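Local structure of solute carrier family 15 member 1 (Mus musculus, 5A9D) at residues Q4-V9 and D35-F40; N15-H20 and L73-P78; D64-H69 and V83-L88; R100-L105 and H124-Y129; K116-V121 and Q130-G135. The protein couples the uptake of small peptides in the intestine to proton entry, the part described here being its extracellular domain with an immunoglobulin-like fold. All coordinates share one frame; numbering follows the deposited sequence.

From the N terminus, contact 1 closes first, pairing 4-9 with 35-40 in one sheet. Contact 2 opens inside that loop at 15-20 and closes at 73-78, so the two cross; it packs the sheet of strand 17-21 on that of strands 4-11 and 69-76. Contact 3 crosses contact 2 in turn, laying loop 64-69 on strand 80-88 of the sheet that contact 1 begins. Contacts 4 and 5 belong to the C-terminal half and cross each other: 100-105 pairs with 124-129, and 116-121 meets 130-135, the end of that same strand and the loop after it. Leu88 of contact 3 touches Tyr129 and Phe131, joining the halves. Contacts 1 to 4 also touch the second subunit.

Contact 1: Q4-V9 and D35-F40; sequences QVQIKV and DTFMTF
Lys8 lays its CB over one face of the Phe37 ring, 4.0 Å from the ring centroid, a CH-pi contact; its NZ reaches a weak, long ion pair with Asp184 of the second subunit. On the same side of the sheet, Gln6 NE2 donates to Gln4 OE1 at 3.3 Å, nearly straight (169°) and in both amide planes, while Gln6 OE1 is taken by Arg70. The Gln4 amide passes over Thr39, its OE1 3.3 Å from Thr39 CG2. Replacing Gln4 by alanine would probably leave Gln6 NE2 without this acceptor and the Thr39 methyl uncovered. On the opposite face, with Val5, Ile7 and Phe40, Met38 bends at its last torsion (chi3 -78°), which brings its CE to 3.9 Å from Val9 CG2; Ile7 CD1 rests 4.0 Å from Phe40 CD2. Val5-Phe40 and Ile7-Met38 are antiparallel hydrogen-bonded pairs flanking the non-hydrogen-bonded pair Gln6-Thr39. Strand 32-41 is an outermost strand of its sheet within the chain, beside 4-11, and Phe21 of strand 17-21 packs on Ile7, Met38 and Phe40.

Contact 2: N15-H20 and L73-P78; sequences NNMTVH and LLVWNP
Leu73 starts the contact: its CG lies anti to the backbone N (chi1 177°), and CD2 meets Val19 CG1 tip to tip at 3.8 Å. Two residues on, Val75 offers CG1 to Val19 CG2 at 4.0 Å and CB to Met17 CE at 3.9 Å. The Met17 chain turns at its final torsion (chi3 78°), laying the thioether along the backbone of Trp76, with CE 3.3 Å from Trp76 O and SD 3.4 Å from Trp76 N. An alanine at Met17 lacks SD and CE, which is likely to open a gap beside Val75 and the Trp76 peptide. Asn77 follows, with CB 3.5 Å from Asn15 OD1; its own OD1 accepts from Asn14 N. No hydrogen bond crosses, and the strand axes come no closer than 8.2 Å: two sheets of an immunoglobulin-like beta sandwich pack face to face. Strand 17-21 lies between 24-28 and 49-52 in one sheet, strand 69-76 between 4-11 and 80-88 in the other; Ile50 and Val9 fill in around Met17, Val19 and Val75.

Contact 3: D64-H69 and V83-L88; sequences DFEQGH and VVKDGL
His69, last residue of a type II beta turn that starts at Glu66, lies beside Leu88 where the turn leads into strand 69-76 and pairs with strand 80-88. Its CB sits 3.5 Å from Gly87 O. Further out, CG and CD2 skirt the same carbonyl, ND1 donates to Gln67 O at 2.9 Å with that oxygen in the ring plane though the nitrogen stands well above the carbonyl plane, and NE2 is 3.6 Å from Leu88 CD2, besides bonding a glycerol, probably from crystallisation. The Leu88 methyl stands over one ring face, offset toward the rim, a CH-pi contact. Glu66 OE1 lies over the centre of the opposite face, 4.2 Å above the plane, and makes a long salt bridge of 3.7 Å to Lys85 NZ. The positive phi of Gly68 favours glycine. Toward the other end, Phe65 CE1 packs on Val83 CG1, and the Asp64 carboxylate comes against Val83 from the opposite direction. One water donates both to Asp64 OD2, at 3.2 Å, and to Val83 O, at 3.0 Å.

Contact 4: R100-L105 and H124-Y129; sequences RFVNTL and HNASGY
Arg100 CG and Ser127 OG both lie between the backbone N and the carbonyl carbon (chi1 69° and 67°), which sends the first over the Tyr129 ring and the second to Phe101 N. That side-chain oxygen accepts the Phe101 N-H at 2.9 Å and donates to Gly128 O; Ser127 N donates to Phe101 O. Arg100 CG rides 4.0 Å from the Tyr129 ring centroid, a CH-pi contact, and the guanidinium, its plane 15° from the ring's, has Tyr129 OH over its centre. Arg100 NE bonds Thr166 OG1, NH1 makes a salt bridge to Asp86 of the second subunit, and Tyr129 OH bonds Asp184. In this antiparallel edge of an immunoglobulin-like sheet, His124 N and Asn125 N both reach Asn103 O, weakly, as a G1 beta bulge; Asn103 OD1 takes Leu105 N in an Asx turn, while its ND2 donates to Glu107 O. Val102 CG2 touches Ala126 CB at 3.7 Å. A water in the guanidinium plane accepts from Arg100 NH1 at 3.1 Å and donates to Ser127 O at 2.8 Å.

Contact 5: K116-V121 and Q130-G135; sequences KVYENV and QFFPSG
Gln130 NE2 donates to Val117 O at 2.8 Å. The oxygen lies close to the Gln130 amide plane, but the donor stands 60° out of the carbonyl plane of Val117. The same NE2 sits over the centre of the Tyr118 ring, 3.4 Å above its plane, with amide and ring planes 72° apart, so the nitrogen meets both a carbonyl oxygen and an aromatic face. At the other corner of the amide, a water donates to Gln130 OE1 at 2.7 Å and accepts from Val117 N at 2.9 Å. The NE2 and OE1 bonds are consistent with this orientation of the amide. The second strand-to-strand bond comes from Lys116: its chain runs straight until the last torsion (chi4 81°), which turns NZ onto Phe131 O at 3.1 Å, nearly in line with that carbonyl. On the way, the lysine methylenes slide past Phe132, Lys116 CD lying 3.8 Å from Phe132 CE2. Tyr118 OH meets the edge of the Phe132 ring in its plane, 3.2 Å from CE1, and its own bond goes to Ile99 O; Phe101 meets the Tyr118 ring edge-to-face. The axes of the two strands approach to 8.8 Å, and no backbone-to-backbone bond joins them. Strands 116-121 and 125-132 are outermost in separate sheets, and side chains bridging them in this way close one margin of a beta sandwich, as in an immunoglobulin-like fold.

Contact 1: Q4-V9 and D35-F40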
# COMPACT_ATOMS: atom_id res chain seq x y z
N GLN A 4 -12.25 12.78 4.61
CA GLN A 4 -12.80 12.49 3.28
C GLN A 4 -12.12 11.28 2.59
O GLN A 4 -10.92 11.03 2.74
CB GLN A 4 -12.87 13.72 2.36
CG GLN A 4 -11.54 14.17 1.73
CD GLN A 4 -11.66 15.36 0.79
OE1 GLN A 4 -11.15 15.35 -0.35
NE2 GLN A 4 -12.36 16.41 1.22
N VAL A 5 -12.94 10.50 1.92
CA VAL A 5 -12.55 9.30 1.20
C VAL A 5 -12.70 9.62 -0.29
O VAL A 5 -13.73 10.16 -0.70
CB VAL A 5 -13.44 8.11 1.67
CG1 VAL A 5 -13.36 6.92 0.70
CG2 VAL A 5 -13.03 7.66 3.08
N GLN A 6 -11.64 9.38 -1.08
CA GLN A 6 -11.71 9.62 -2.53
C GLN A 6 -11.77 8.27 -3.22
O GLN A 6 -11.00 7.36 -2.89
CB GLN A 6 -10.54 10.47 -3.03
CG GLN A 6 -10.69 11.98 -2.75
CD GLN A 6 -9.48 12.79 -3.21
OE1 GLN A 6 -8.77 12.40 -4.12
NE2 GLN A 6 -9.20 13.92 -2.58
N ILE A 7 -12.75 8.11 -4.13
CA ILE A 7 -12.97 6.86 -4.86
C ILE A 7 -13.13 7.13 -6.36
O ILE A 7 -13.98 7.91 -6.77
CB ILE A 7 -14.20 6.07 -4.31
CG1 ILE A 7 -14.14 5.90 -2.78
CG2 ILE A 7 -14.36 4.70 -5.04
CD1 ILE A 7 -15.46 5.46 -2.07
N LYS A 8 -12.38 6.39 -7.16
CA LYS A 8 -12.45 6.37 -8.62
C LYS A 8 -12.95 4.97 -8.95
O LYS A 8 -12.57 4.02 -8.28
CB LYS A 8 -11.04 6.60 -9.21
CG LYS A 8 -10.89 6.40 -10.70
CD LYS A 8 -9.51 5.84 -10.92
CE LYS A 8 -8.66 6.68 -11.80
NZ LYS A 8 -7.24 6.30 -11.64
N VAL A 9 -13.81 4.84 -9.94
CA VAL A 9 -14.31 3.51 -10.33
C VAL A 9 -13.70 3.16 -11.68
O VAL A 9 -13.68 3.99 -12.57
CB VAL A 9 -15.85 3.43 -10.38
CG1 VAL A 9 -16.33 1.99 -10.68
CG2 VAL A 9 -16.47 3.95 -9.08
N ASP A 35 -13.70 9.89 -14.67
CA ASP A 35 -12.62 10.85 -14.97
C ASP A 35 -12.00 11.49 -13.74
O ASP A 35 -10.88 11.98 -13.81
CB ASP A 35 -13.06 11.92 -15.99
CG ASP A 35 -14.48 12.48 -15.86
OD1 ASP A 35 -14.94 12.67 -14.70
OD2 ASP A 35 -15.09 12.79 -16.92
N THR A 36 -12.73 11.47 -12.61
CA THR A 36 -12.25 12.05 -11.36
C THR A 36 -12.43 11.07 -10.21
O THR A 36 -13.11 10.03 -10.34
CB THR A 36 -13.04 13.36 -11.01
OG1 THR A 36 -14.39 13.03 -10.67
CG2 THR A 36 -12.97 14.43 -12.10
N PHE A 37 -11.84 11.41 -9.08
CA PHE A 37 -12.04 10.72 -7.83
C PHE A 37 -13.27 11.41 -7.25
O PHE A 37 -13.32 12.64 -7.23
CB PHE A 37 -10.83 10.93 -6.90
CG PHE A 37 -9.66 10.00 -7.19
CD1 PHE A 37 -9.62 8.72 -6.67
CD2 PHE A 37 -8.60 10.43 -7.98
CE1 PHE A 37 -8.56 7.86 -6.96
CE2 PHE A 37 -7.52 9.58 -8.25
CZ PHE A 37 -7.51 8.30 -7.73
N MET A 38 -14.28 10.66 -6.87
CA MET A 38 -15.44 11.23 -6.20
C MET A 38 -15.08 11.29 -4.71
O MET A 38 -14.39 10.39 -4.22
CB MET A 38 -16.67 10.36 -6.44
CG MET A 38 -17.11 10.41 -7.88
SD MET A 38 -18.17 9.02 -8.26
CE MET A 38 -16.97 7.72 -8.42
N THR A 39 -15.49 12.35 -4.01
CA THR A 39 -15.18 12.58 -2.60
C THR A 39 -16.39 12.36 -1.69
O THR A 39 -17.48 12.82 -2.01
CB THR A 39 -14.60 13.99 -2.45
OG1 THR A 39 -13.49 14.15 -3.33
CG2 THR A 39 -14.17 14.29 -1.04
N PHE A 40 -16.21 11.70 -0.54
CA PHE A 40 -17.29 11.42 0.43
C PHE A 40 -16.81 11.59 1.84
O PHE A 40 -15.63 11.35 2.10
CB PHE A 40 -17.75 9.95 0.28
CG PHE A 40 -18.18 9.55 -1.11
CD1 PHE A 40 -19.50 9.72 -1.53
CD2 PHE A 40 -17.27 8.99 -2.01
CE1 PHE A 40 -19.90 9.34 -2.81
CE2 PHE A 40 -17.66 8.63 -3.31
CZ PHE A 40 -18.98 8.82 -3.70

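Contact 2: N15-H20 and L73-P78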
# COMPACT_ATOMS: atom_id res chain seq x y z
N ASN A 15 -19.07 -5.56 -19.66
CA ASN A 15 -20.41 -4.97 -19.78
C ASN A 15 -20.54 -3.67 -18.95
O ASN A 15 -19.62 -3.29 -18.23
CB ASN A 15 -21.50 -6.03 -19.40
CG ASN A 15 -21.60 -6.42 -17.93
OD1 ASN A 15 -20.77 -6.06 -17.07
ND2 ASN A 15 -22.60 -7.22 -17.60
N ASN A 16 -21.71 -3.02 -19.06
CA ASN A 16 -22.03 -1.83 -18.28
C ASN A 16 -22.21 -2.21 -16.82
O ASN A 16 -22.87 -3.19 -16.53
CB ASN A 16 -23.33 -1.20 -18.78
CG ASN A 16 -23.21 -0.49 -20.11
OD1 ASN A 16 -22.13 -0.24 -20.64
ND2 ASN A 16 -24.35 -0.20 -20.69
N MET A 17 -21.61 -1.44 -15.90
CA MET A 17 -21.77 -1.69 -14.48
C MET A 17 -22.09 -0.41 -13.78
O MET A 17 -21.66 0.66 -14.22
CB MET A 17 -20.51 -2.34 -13.88
CG MET A 17 -20.37 -3.77 -14.31
SD MET A 17 -19.00 -4.57 -13.50
CE MET A 17 -19.75 -4.87 -11.88
N THR A 18 -22.83 -0.52 -12.69
CA THR A 18 -23.25 0.62 -11.90
C THR A 18 -22.76 0.49 -10.44
O THR A 18 -22.89 -0.58 -9.82
CB THR A 18 -24.80 0.75 -11.93
OG1 THR A 18 -25.26 0.85 -13.28
CG2 THR A 18 -25.28 1.94 -11.15
N VAL A 19 -22.24 1.58 -9.90
CA VAL A 19 -21.85 1.68 -8.50
C VAL A 19 -22.78 2.71 -7.89
O VAL A 19 -22.83 3.86 -8.35
CB VAL A 19 -20.37 2.08 -8.32
CG1 VAL A 19 -20.03 2.19 -6.83
CG2 VAL A 19 -19.45 1.06 -9.00
N HIS A 20 -23.54 2.28 -6.89
CA HIS A 20 -24.51 3.12 -6.19
C HIS A 20 -23.89 3.60 -4.90
O HIS A 20 -23.67 2.82 -3.98
CB HIS A 20 -25.83 2.37 -5.91
CG HIS A 20 -26.47 1.76 -7.11
ND1 HIS A 20 -27.48 2.41 -7.80
CD2 HIS A 20 -26.26 0.55 -7.69
CE1 HIS A 20 -27.84 1.59 -8.77
NE2 HIS A 20 -27.14 0.45 -8.74
N LEU A 73 -11.84 1.67 -7.07
CA LEU A 73 -12.78 0.59 -6.96
C LEU A 73 -12.80 -0.13 -8.32
O LEU A 73 -13.35 0.38 -9.31
CB LEU A 73 -14.18 1.08 -6.54
CG LEU A 73 -15.30 -0.00 -6.44
CD1 LEU A 73 -15.01 -1.06 -5.34
CD2 LEU A 73 -16.67 0.64 -6.21
N LEU A 74 -12.15 -1.30 -8.38
CA LEU A 74 -12.14 -2.09 -9.61
C LEU A 74 -13.45 -2.87 -9.61
O LEU A 74 -13.80 -3.41 -8.58
CB LEU A 74 -10.97 -3.09 -9.66
CG LEU A 74 -9.55 -2.56 -9.77
CD1 LEU A 74 -8.56 -3.71 -9.70
CD2 LEU A 74 -9.33 -1.83 -11.09
N VAL A 75 -14.21 -2.84 -10.74
CA VAL A 75 -15.47 -3.58 -10.87
C VAL A 75 -15.43 -4.44 -12.16
O VAL A 75 -14.84 -4.01 -13.16
CB VAL A 75 -16.76 -2.71 -10.77
CG1 VAL A 75 -16.87 -2.01 -9.40
CG2 VAL A 75 -16.85 -1.67 -11.90
N TRP A 76 -16.03 -5.63 -12.13
CA TRP A 76 -16.10 -6.53 -13.28
C TRP A 76 -17.31 -7.46 -13.15
O TRP A 76 -17.88 -7.58 -12.07
CB TRP A 76 -14.78 -7.29 -13.56
CG TRP A 76 -14.34 -8.25 -12.50
CD1 TRP A 76 -14.46 -9.61 -12.52
CD2 TRP A 76 -13.58 -7.94 -11.31
NE1 TRP A 76 -13.86 -10.16 -11.42
CE2 TRP A 76 -13.34 -9.16 -10.64
CE3 TRP A 76 -13.13 -6.74 -10.72
CZ2 TRP A 76 -12.68 -9.22 -9.41
CZ3 TRP A 76 -12.46 -6.79 -9.52
CH2 TRP A 76 -12.25 -8.02 -8.86
N ASN A 77 -17.74 -8.04 -14.26
CA ASN A 77 -18.90 -8.93 -14.32
C ASN A 77 -18.59 -10.33 -13.72
O ASN A 77 -17.50 -10.85 -13.97
CB ASN A 77 -19.38 -9.04 -15.77
CG ASN A 77 -18.39 -9.70 -16.71
OD1 ASN A 77 -17.32 -9.16 -17.02
ND2 ASN A 77 -18.73 -10.90 -17.18
N PRO A 78 -19.50 -10.97 -12.93
CA PRO A 78 -20.86 -10.55 -12.51
C PRO A 78 -20.90 -9.93 -11.10
O PRO A 78 -20.97 -10.65 -10.11
CB PRO A 78 -21.63 -11.88 -12.54
CG PRO A 78 -20.57 -12.98 -12.35
CD PRO A 78 -19.21 -12.31 -12.40

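Contact 3: D64-H69 and V83-L88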
# COMPACT_ATOMS: atom_id res chain seq x y z
N ASP A 64 -13.95 -1.14 3.39
CA ASP A 64 -12.51 -1.06 3.47
C ASP A 64 -12.07 0.23 2.76
O ASP A 64 -11.41 0.18 1.72
CB ASP A 64 -11.82 -2.36 2.99
CG ASP A 64 -11.69 -2.60 1.50
OD1 ASP A 64 -12.66 -3.09 0.89
OD2 ASP A 64 -10.57 -2.43 0.97
N PHE A 65 -12.50 1.39 3.32
CA PHE A 65 -12.08 2.69 2.83
C PHE A 65 -11.47 3.47 3.97
O PHE A 65 -12.05 3.55 5.03
CB PHE A 65 -13.22 3.47 2.19
CG PHE A 65 -13.78 2.81 0.96
CD1 PHE A 65 -13.14 2.93 -0.27
CD2 PHE A 65 -14.95 2.07 1.04
CE1 PHE A 65 -13.67 2.31 -1.40
CE2 PHE A 65 -15.47 1.44 -0.09
CZ PHE A 65 -14.84 1.58 -1.31
N GLU A 66 -10.28 4.02 3.76
CA GLU A 66 -9.59 4.80 4.78
C GLU A 66 -9.79 6.28 4.53
O GLU A 66 -9.60 6.76 3.41
CB GLU A 66 -8.09 4.48 4.81
CG GLU A 66 -7.74 3.08 5.24
CD GLU A 66 -6.29 2.96 5.66
OE1 GLU A 66 -5.42 2.82 4.77
OE2 GLU A 66 -6.03 3.11 6.88
N GLN A 67 -10.11 7.03 5.58
CA GLN A 67 -10.25 8.48 5.42
C GLN A 67 -8.88 9.11 5.17
O GLN A 67 -7.85 8.58 5.61
CB GLN A 67 -11.00 9.15 6.60
CG GLN A 67 -10.52 8.71 7.98
CD GLN A 67 -11.57 8.95 9.02
OE1 GLN A 67 -11.93 10.09 9.31
NE2 GLN A 67 -12.05 7.89 9.64
N GLY A 68 -8.87 10.16 4.35
CA GLY A 68 -7.66 10.86 3.94
C GLY A 68 -6.94 10.17 2.80
O GLY A 68 -5.86 10.62 2.39
N HIS A 69 -7.55 9.08 2.25
CA HIS A 69 -6.96 8.30 1.18
C HIS A 69 -7.80 8.20 -0.08
O HIS A 69 -9.03 8.31 -0.02
CB HIS A 69 -6.63 6.88 1.67
CG HIS A 69 -5.57 6.86 2.73
ND1 HIS A 69 -5.82 7.30 4.03
CD2 HIS A 69 -4.29 6.43 2.65
CE1 HIS A 69 -4.68 7.15 4.68
NE2 HIS A 69 -3.74 6.63 3.90
N VAL A 83 -11.13 -3.23 -3.94
CA VAL A 83 -10.75 -1.88 -3.54
C VAL A 83 -9.23 -1.86 -3.56
O VAL A 83 -8.60 -2.67 -2.91
CB VAL A 83 -11.31 -1.43 -2.17
CG1 VAL A 83 -10.81 -0.03 -1.78
CG2 VAL A 83 -12.84 -1.49 -2.16
N VAL A 84 -8.65 -0.96 -4.36
CA VAL A 84 -7.20 -0.77 -4.51
C VAL A 84 -6.85 0.57 -3.83
O VAL A 84 -7.50 1.58 -4.06
CB VAL A 84 -6.82 -0.79 -6.03
CG1 VAL A 84 -5.36 -0.36 -6.27
CG2 VAL A 84 -7.07 -2.17 -6.63
N LYS A 85 -5.84 0.55 -3.00
CA LYS A 85 -5.33 1.73 -2.29
C LYS A 85 -4.50 2.60 -3.23
O LYS A 85 -3.59 2.10 -3.89
CB LYS A 85 -4.49 1.27 -1.10
CG LYS A 85 -5.36 1.00 0.13
CD LYS A 85 -4.54 0.35 1.24
CE LYS A 85 -5.30 0.30 2.54
NZ LYS A 85 -4.61 -0.54 3.55
N ASP A 86 -4.84 3.89 -3.34
CA ASP A 86 -4.16 4.81 -4.26
C ASP A 86 -3.35 5.92 -3.56
O ASP A 86 -2.96 6.91 -4.21
CB ASP A 86 -5.16 5.46 -5.23
CG ASP A 86 -5.76 4.63 -6.34
OD1 ASP A 86 -5.48 3.41 -6.40
OD2 ASP A 86 -6.52 5.20 -7.14
N GLY A 87 -3.15 5.78 -2.26
CA GLY A 87 -2.38 6.77 -1.52
C GLY A 87 -3.18 7.93 -0.95
O GLY A 87 -4.41 7.87 -0.85
N LEU A 88 -2.48 8.97 -0.53
CA LEU A 88 -3.08 10.10 0.14
C LEU A 88 -3.89 11.02 -0.74
O LEU A 88 -3.58 11.17 -1.93
CB LEU A 88 -2.01 10.89 0.88
CG LEU A 88 -1.24 10.12 1.96
CD1 LEU A 88 -0.19 11.01 2.56
CD2 LEU A 88 -2.14 9.71 3.09
O HOH W 1 -7.59 -2.17 -0.10

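Contact 4: R100-L105 and H124-Y129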
# COMPACT_ATOMS: atom_id res chain seq x y z
N ARG A 100 3.44 7.18 11.21
CA ARG A 100 2.61 5.97 11.13
C ARG A 100 2.62 5.33 12.52
O ARG A 100 3.50 5.61 13.33
CB ARG A 100 3.10 5.00 10.04
CG ARG A 100 4.43 4.35 10.38
CD ARG A 100 4.73 3.22 9.45
NE ARG A 100 6.07 2.74 9.70
CZ ARG A 100 6.75 1.94 8.89
NH1 ARG A 100 6.19 1.49 7.77
NH2 ARG A 100 7.99 1.60 9.18
N PHE A 101 1.60 4.55 12.81
CA PHE A 101 1.48 3.90 14.10
C PHE A 101 1.53 2.39 13.93
O PHE A 101 1.02 1.85 12.96
CB PHE A 101 0.16 4.29 14.79
CG PHE A 101 0.21 5.71 15.31
CD1 PHE A 101 -0.12 6.79 14.49
CD2 PHE A 101 0.65 5.97 16.61
CE1 PHE A 101 -0.01 8.10 14.96
CE2 PHE A 101 0.71 7.28 17.10
CZ PHE A 101 0.41 8.34 16.27
N VAL A 102 2.18 1.71 14.89
CA VAL A 102 2.27 0.27 14.90
C VAL A 102 1.53 -0.16 16.16
O VAL A 102 1.85 0.31 17.26
CB VAL A 102 3.74 -0.26 14.85
CG1 VAL A 102 3.81 -1.76 15.21
CG2 VAL A 102 4.36 -0.02 13.48
N ASN A 103 0.58 -1.08 16.01
CA ASN A 103 -0.18 -1.60 17.13
C ASN A 103 0.39 -2.93 17.58
O ASN A 103 0.45 -3.85 16.78
CB ASN A 103 -1.67 -1.72 16.74
CG ASN A 103 -2.54 -2.30 17.82
OD1 ASN A 103 -2.22 -2.23 19.00
ND2 ASN A 103 -3.69 -2.81 17.44
N THR A 104 0.83 -3.05 18.85
CA THR A 104 1.31 -4.35 19.35
C THR A 104 0.27 -5.01 20.26
O THR A 104 0.52 -6.09 20.77
CB THR A 104 2.68 -4.24 20.04
OG1 THR A 104 2.52 -3.61 21.30
CG2 THR A 104 3.72 -3.52 19.20
N LEU A 105 -0.89 -4.37 20.45
CA LEU A 105 -1.94 -4.88 21.32
C LEU A 105 -2.74 -5.96 20.60
O LEU A 105 -2.66 -6.05 19.38
CB LEU A 105 -2.86 -3.73 21.80
CG LEU A 105 -2.14 -2.51 22.39
CD1 LEU A 105 -3.14 -1.41 22.69
CD2 LEU A 105 -1.30 -2.86 23.61
N HIS A 124 -0.36 -6.14 15.71
CA HIS A 124 0.98 -6.34 15.13
C HIS A 124 1.01 -5.91 13.67
O HIS A 124 1.52 -6.60 12.80
CB HIS A 124 1.50 -7.76 15.35
CG HIS A 124 1.64 -8.09 16.80
ND1 HIS A 124 0.63 -8.73 17.51
CD2 HIS A 124 2.68 -7.87 17.64
CE1 HIS A 124 1.09 -8.89 18.74
NE2 HIS A 124 2.31 -8.37 18.87
N ASN A 125 0.44 -4.74 13.43
CA ASN A 125 0.35 -4.16 12.12
C ASN A 125 0.67 -2.66 12.14
O ASN A 125 0.62 -2.02 13.20
CB ASN A 125 -1.02 -4.43 11.53
CG ASN A 125 -1.05 -4.39 10.03
OD1 ASN A 125 -0.04 -4.12 9.34
ND2 ASN A 125 -2.23 -4.64 9.49
N ALA A 126 1.03 -2.11 10.98
CA ALA A 126 1.35 -0.71 10.85
C ALA A 126 0.29 -0.03 10.00
O ALA A 126 -0.21 -0.61 9.04
CB ALA A 126 2.71 -0.54 10.18
N SER A 127 0.01 1.24 10.32
CA SER A 127 -0.85 2.07 9.50
C SER A 127 0.06 2.63 8.39
O SER A 127 1.29 2.52 8.47
CB SER A 127 -1.34 3.26 10.35
OG SER A 127 -0.27 4.14 10.69
N GLY A 128 -0.54 3.31 7.44
CA GLY A 128 0.24 4.06 6.46
C GLY A 128 0.66 5.35 7.14
O GLY A 128 0.23 5.64 8.26
N TYR A 129 1.53 6.13 6.51
CA TYR A 129 1.93 7.41 7.07
C TYR A 129 0.87 8.47 6.69
O TYR A 129 0.33 8.43 5.58
CB TYR A 129 3.27 7.88 6.46
CG TYR A 129 4.50 7.10 6.87
CD1 TYR A 129 5.20 7.42 8.02
CD2 TYR A 129 5.00 6.06 6.07
CE1 TYR A 129 6.35 6.72 8.40
CE2 TYR A 129 6.16 5.37 6.42
CZ TYR A 129 6.83 5.70 7.60
OH TYR A 129 7.97 5.04 7.98
O HOH W 2 3.36 1.94 6.66

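Contact 5: K116-V121 and Q130-G135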
# COMPACT_ATOMS: atom_id res chain seq x y z
N LYS A 116 -6.50 14.31 11.85
CA LYS A 116 -6.30 13.09 11.05
C LYS A 116 -6.61 11.84 11.88
O LYS A 116 -6.54 11.91 13.11
CB LYS A 116 -4.90 13.05 10.41
CG LYS A 116 -4.76 14.19 9.38
CD LYS A 116 -3.47 14.12 8.61
CE LYS A 116 -3.40 15.22 7.57
NZ LYS A 116 -2.99 16.51 8.18
N VAL A 117 -7.02 10.75 11.24
CA VAL A 117 -7.43 9.53 11.91
C VAL A 117 -6.71 8.34 11.30
O VAL A 117 -6.56 8.26 10.08
CB VAL A 117 -9.00 9.32 11.83
CG1 VAL A 117 -9.45 8.09 12.61
CG2 VAL A 117 -9.76 10.54 12.33
N TYR A 118 -6.33 7.40 12.14
CA TYR A 118 -5.74 6.13 11.79
C TYR A 118 -6.71 5.17 12.48
O TYR A 118 -6.60 4.92 13.68
CB TYR A 118 -4.37 5.97 12.41
CG TYR A 118 -3.34 7.00 12.02
CD1 TYR A 118 -3.25 8.21 12.70
CD2 TYR A 118 -2.36 6.72 11.08
CE1 TYR A 118 -2.27 9.16 12.38
CE2 TYR A 118 -1.35 7.64 10.78
CZ TYR A 118 -1.28 8.83 11.46
OH TYR A 118 -0.28 9.72 11.18
N GLU A 119 -7.70 4.71 11.74
CA GLU A 119 -8.77 3.89 12.27
C GLU A 119 -8.49 2.42 12.24
O GLU A 119 -8.05 1.90 11.21
CB GLU A 119 -10.10 4.20 11.55
CG GLU A 119 -11.32 3.81 12.38
CD GLU A 119 -12.56 4.64 12.13
OE1 GLU A 119 -13.31 4.30 11.18
OE2 GLU A 119 -12.80 5.61 12.88
N ASN A 120 -8.79 1.75 13.37
CA ASN A 120 -8.70 0.30 13.54
C ASN A 120 -7.41 -0.33 13.02
O ASN A 120 -7.44 -1.21 12.17
CB ASN A 120 -9.93 -0.36 12.87
CG ASN A 120 -11.24 0.01 13.48
OD1 ASN A 120 -11.34 0.34 14.67
ND2 ASN A 120 -12.29 -0.07 12.68
N VAL A 121 -6.28 0.16 13.52
CA VAL A 121 -4.98 -0.42 13.17
C VAL A 121 -4.99 -1.79 13.84
O VAL A 121 -5.13 -1.89 15.06
CB VAL A 121 -3.77 0.44 13.61
CG1 VAL A 121 -2.46 -0.21 13.14
CG2 VAL A 121 -3.88 1.86 13.09
N GLN A 130 0.71 9.48 7.55
CA GLN A 130 -0.06 10.70 7.32
C GLN A 130 0.89 11.82 7.74
O GLN A 130 1.81 11.57 8.54
CB GLN A 130 -1.41 10.69 8.05
CG GLN A 130 -2.35 9.62 7.47
CD GLN A 130 -3.76 9.75 7.98
OE1 GLN A 130 -4.56 10.49 7.45
NE2 GLN A 130 -4.10 8.99 8.97
N PHE A 131 0.76 13.00 7.14
CA PHE A 131 1.71 14.09 7.28
C PHE A 131 1.17 15.30 8.04
O PHE A 131 0.01 15.67 7.94
CB PHE A 131 2.27 14.49 5.90
CG PHE A 131 3.07 13.35 5.28
CD1 PHE A 131 2.43 12.27 4.69
CD2 PHE A 131 4.45 13.39 5.25
CE1 PHE A 131 3.17 11.20 4.16
CE2 PHE A 131 5.19 12.34 4.68
CZ PHE A 131 4.55 11.23 4.17
N PHE A 132 2.06 15.89 8.85
CA PHE A 132 1.74 16.97 9.79
C PHE A 132 2.78 18.05 9.76
O PHE A 132 3.96 17.74 9.57
CB PHE A 132 1.67 16.40 11.24
CG PHE A 132 0.69 15.26 11.40
CD1 PHE A 132 1.07 13.95 11.16
CD2 PHE A 132 -0.63 15.51 11.76
CE1 PHE A 132 0.14 12.91 11.20
CE2 PHE A 132 -1.55 14.46 11.87
CZ PHE A 132 -1.15 13.17 11.61
N PRO A 133 2.39 19.33 10.04
CA PRO A 133 3.41 20.38 10.14
C PRO A 133 4.30 20.12 11.37
O PRO A 133 3.88 19.40 12.29
CB PRO A 133 2.57 21.66 10.33
CG PRO A 133 1.18 21.29 9.91
CD PRO A 133 1.04 19.86 10.30
N SER A 134 5.51 20.72 11.41
CA SER A 134 6.45 20.51 12.52
C SER A 134 5.92 20.92 13.90
O SER A 134 4.98 21.70 14.01
CB SER A 134 7.78 21.22 12.26
OG SER A 134 7.80 21.96 11.06
N GLY A 135 6.56 20.40 14.94
CA GLY A 135 6.26 20.74 16.32
C GLY A 135 5.55 19.64 17.06
O GLY A 135 5.07 18.69 16.45
O HOH W 3 -7.11 10.94 8.33